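Local atomic coordinates of XAC2610 protein (Xanthomonas axonopodis pv. citri, PDB entry 4QTQ), a protein that probably acts as a calcium-binding immunity protein that inhibits a peptidoglycan hydrolase linked to a type IV secretion system used in bacterial killing. Residues Phe78-Leu83 with Gly103-Val108. Numbering follows the deposited sequence.
Sequences FYHGPL and GHEDVV. With CA (calcium ion), chain B.
His-80 and Glu-105 are the nearest residues of the two backbones, yet their CA atoms stand 8.8 Å apart, a spacing that fits strands 78-80 and 106-112 of one mixed sheet, with 94-97 between them and Glu-105 just ahead of the second. Side chains alone bridge this gap. His-80 NE2 donates a hydrogen bond to Glu-105 OE2 at 2.6 Å; the N-H...O angle of 157° is moderately bent. The acceptor sits at the imidazole edge, nearly in the ring plane, whereas the donor meets OE2 on its anti side and somewhat out of the carboxylate plane; the ring and carboxylate planes are 47° apart. With CG anti to the backbone N (chi1 -176°), the His-80 ring extends across Leu-96 of the intervening strand, and a bend at chi2 of Glu-105 turns the carboxylate to meet it. Ile-28 touches both side chains.

Glu-105 lies inside a calcium loop, with ligands at Asp-98, Asn-100, Asp-102, His-104 and Asp-106, that resembles the DxDxDG loops of EF-hands but is set here between strands 94-97 and 106-112. His-104 gives its backbone O to the calcium ion at 2.4 Å, and Asp-106 chelates it in bidentate fashion, OD1 and OD2 each at 2.6 Å. His-104 ND1 also donates to Glu-105 O at 2.9 Å, a bent bond that ties the ligand residue's ring to the next carbonyl. Within 78-83, Tyr-79 OH donates to an in-plane lone pair of Pro-82 O at 2.7 Å, spanning the turn after strand 78-80.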
ATOM      1  N   PHE A  78       8.256  -7.703  -6.530  1.00 39.00           N
ATOM      2  CA  PHE A  78       8.820  -6.425  -6.081  1.00 39.16           C
ATOM      3  C   PHE A  78       8.586  -5.310  -7.074  1.00 40.89           C
ATOM      4  O   PHE A  78       8.714  -5.499  -8.293  1.00 40.21           O
ATOM      5  CB  PHE A  78      10.329  -6.521  -5.882  1.00 39.53           C
ATOM      6  CG  PHE A  78      10.757  -7.591  -4.932  1.00 39.24           C
ATOM      7  CD1 PHE A  78      10.674  -7.392  -3.563  1.00 38.24           C
ATOM      8  CD2 PHE A  78      11.286  -8.784  -5.402  1.00 39.97           C
ATOM      9  CE1 PHE A  78      11.082  -8.379  -2.677  1.00 38.26           C
ATOM     10  CE2 PHE A  78      11.712  -9.763  -4.522  1.00 39.84           C
ATOM     11  CZ  PHE A  78      11.608  -9.562  -3.160  1.00 39.63           C
ATOM     12  N   TYR A  79       8.279  -4.135  -6.539  1.00 41.30           N
ATOM     13  CA  TYR A  79       8.182  -2.921  -7.331  1.00 42.58           C
ATOM     14  C   TYR A  79       8.899  -1.775  -6.613  1.00 42.56           C
ATOM     15  O   TYR A  79       8.779  -1.601  -5.396  1.00 42.77           O
ATOM     16  CB  TYR A  79       6.717  -2.589  -7.615  1.00 42.70           C
ATOM     17  CG  TYR A  79       6.479  -1.236  -8.258  1.00 44.55           C
ATOM     18  CD1 TYR A  79       6.544  -1.063  -9.649  1.00 45.62           C
ATOM     19  CD2 TYR A  79       6.184  -0.125  -7.469  1.00 44.11           C
ATOM     20  CE1 TYR A  79       6.318   0.180 -10.222  1.00 47.18           C
ATOM     21  CE2 TYR A  79       5.957   1.114  -8.029  1.00 44.65           C
ATOM     22  CZ  TYR A  79       6.018   1.270  -9.395  1.00 46.38           C
ATOM     23  OH  TYR A  79       5.784   2.526  -9.898  1.00 47.28           O
ATOM     24  N   HIS A  80       9.661  -1.012  -7.377  1.00 43.49           N
ATOM     25  CA  HIS A  80      10.350   0.163  -6.880  1.00 44.41           C
ATOM     26  C   HIS A  80       9.999   1.303  -7.822  1.00 44.96           C
ATOM     27  O   HIS A  80      10.314   1.263  -9.006  1.00 46.28           O
ATOM     28  CB  HIS A  80      11.858  -0.110  -6.830  1.00 48.20           C
ATOM     29  CG  HIS A  80      12.676   1.006  -6.247  1.00 49.88           C
ATOM     30  ND1 HIS A  80      14.048   1.058  -6.378  1.00 53.35           N
ATOM     31  CD2 HIS A  80      12.325   2.112  -5.551  1.00 50.00           C
ATOM     32  CE1 HIS A  80      14.507   2.142  -5.778  1.00 52.13           C
ATOM     33  NE2 HIS A  80      13.481   2.802  -5.272  1.00 49.93           N
ATOM     34  N   GLY A  81       9.289   2.293  -7.302  1.00 44.87           N
ATOM     35  CA  GLY A  81       8.848   3.413  -8.110  1.00 46.30           C
ATOM     36  C   GLY A  81       7.731   4.183  -7.450  1.00 45.60           C
ATOM     37  O   GLY A  81       7.331   3.860  -6.320  1.00 44.65           O
ATOM     38  N   PRO A  82       7.206   5.202  -8.148  1.00 46.31           N
ATOM     39  CA  PRO A  82       6.148   6.012  -7.562  1.00 47.04           C
ATOM     40  C   PRO A  82       4.775   5.323  -7.618  1.00 48.26           C
ATOM     41  O   PRO A  82       4.565   4.389  -8.419  1.00 48.22           O
ATOM     42  CB  PRO A  82       6.166   7.287  -8.421  1.00 49.57           C
ATOM     43  CG  PRO A  82       6.885   6.932  -9.693  1.00 49.70           C
ATOM     44  CD  PRO A  82       7.434   5.540  -9.565  1.00 49.70           C
ATOM     45  N   LEU A  83       3.865   5.770  -6.752  1.00 46.51           N
ATOM     46  CA  LEU A  83       2.471   5.332  -6.793  1.00 48.98           C
ATOM     47  C   LEU A  83       1.631   6.324  -7.616  1.00 53.22           C
ATOM     48  O   LEU A  83       0.778   7.046  -7.084  1.00 50.62           O
ATOM     49  CB  LEU A  83       1.915   5.172  -5.372  1.00 47.67           C
ATOM     50  CG  LEU A  83       2.656   4.182  -4.455  1.00 45.42           C
ATOM     51  CD1 LEU A  83       2.062   4.198  -3.049  1.00 43.80           C
ATOM     52  CD2 LEU A  83       2.667   2.768  -5.032  1.00 44.57           C
ATOM     53  N   GLY A 103      12.203  12.191   0.216  1.00 51.17           N
ATOM     54  CA  GLY A 103      13.386  11.741  -0.521  1.00 52.72           C
ATOM     55  C   GLY A 103      13.939  10.380  -0.117  1.00 53.05           C
ATOM     56  O   GLY A 103      14.913   9.913  -0.713  1.00 54.96           O
ATOM     57  N   HIS A 104      13.338   9.745   0.889  1.00 50.63           N
ATOM     58  CA  HIS A 104      13.725   8.391   1.266  1.00 49.32           C
ATOM     59  C   HIS A 104      12.589   7.397   1.068  1.00 46.69           C
ATOM     60  O   HIS A 104      11.464   7.644   1.507  1.00 44.82           O
ATOM     61  CB  HIS A 104      14.184   8.325   2.713  1.00 50.25           C
ATOM     62  CG  HIS A 104      15.007   7.115   2.996  0.70 51.45           C
ATOM     63  ND1 HIS A 104      14.447   5.880   3.248  0.70 50.98           N
ATOM     64  CD2 HIS A 104      16.347   6.931   2.995  0.70 52.33           C
ATOM     65  CE1 HIS A 104      15.410   4.997   3.431  0.70 51.63           C
ATOM     66  NE2 HIS A 104      16.572   5.609   3.277  0.70 53.65           N
ATOM     67  N   GLU A 105      12.888   6.264   0.431  1.00 43.99           N
ATOM     68  CA  GLU A 105      11.860   5.285   0.154  1.00 41.94           C
ATOM     69  C   GLU A 105      11.299   4.719   1.450  1.00 38.61           C
ATOM     70  O   GLU A 105      12.010   4.540   2.449  1.00 36.87           O
ATOM     71  CB  GLU A 105      12.351   4.126  -0.706  1.00 43.26           C
ATOM     72  CG  GLU A 105      12.439   4.432  -2.183  1.00 44.93           C
ATOM     73  CD  GLU A 105      13.807   4.924  -2.557  1.00 47.31           C
ATOM     74  OE1 GLU A 105      14.516   5.447  -1.664  0.70 46.72           O
ATOM     75  OE2 GLU A 105      14.172   4.787  -3.743  1.00 49.66           O
ATOM     76  N   ASP A 106       9.999   4.480   1.398  1.00 37.31           N
ATOM     77  CA  ASP A 106       9.259   3.799   2.424  1.00 35.52           C
ATOM     78  C   ASP A 106       8.891   2.422   1.873  1.00 35.47           C
ATOM     79  O   ASP A 106       9.220   2.093   0.734  1.00 36.00           O
ATOM     80  CB  ASP A 106       8.024   4.627   2.752  1.00 35.70           C
ATOM     81  CG  ASP A 106       8.369   6.084   3.017  1.00 36.18           C
ATOM     82  OD1 ASP A 106       9.183   6.348   3.938  1.00 36.21           O
ATOM     83  OD2 ASP A 106       7.853   6.970   2.301  1.00 36.80           O
ATOM     84  N   VAL A 107       8.204   1.612   2.675  1.00 33.84           N
ATOM     85  CA  VAL A 107       7.947   0.234   2.297  1.00 33.53           C
ATOM     86  C   VAL A 107       6.477  -0.126   2.517  1.00 32.75           C
ATOM     87  O   VAL A 107       5.871   0.239   3.541  1.00 31.74           O
ATOM     88  CB  VAL A 107       8.872  -0.751   3.056  1.00 33.24           C
ATOM     89  CG1 VAL A 107       8.589  -2.197   2.648  1.00 33.59           C
ATOM     90  CG2 VAL A 107      10.322  -0.401   2.807  1.00 34.16           C
ATOM     91  N   VAL A 108       5.917  -0.809   1.525  1.00 32.65           N
ATOM     92  CA  VAL A 108       4.529  -1.246   1.550  1.00 32.37           C
ATOM     93  C   VAL A 108       4.510  -2.744   1.298  1.00 32.15           C
ATOM     94  O   VAL A 108       5.115  -3.240   0.343  1.00 32.42           O
ATOM     95  CB  VAL A 108       3.676  -0.524   0.480  1.00 33.01           C
ATOM     96  CG1 VAL A 108       2.243  -1.030   0.514  1.00 33.89           C
ATOM     97  CG2 VAL A 108       3.721   0.977   0.663  1.00 33.44           C
TER
HETATM   98 CA    CA B 301       9.809   8.606   2.879  1.00 41.14          CA
HETATM   99  O   HOH W   1      10.588   8.714   5.051  1.00 36.24           O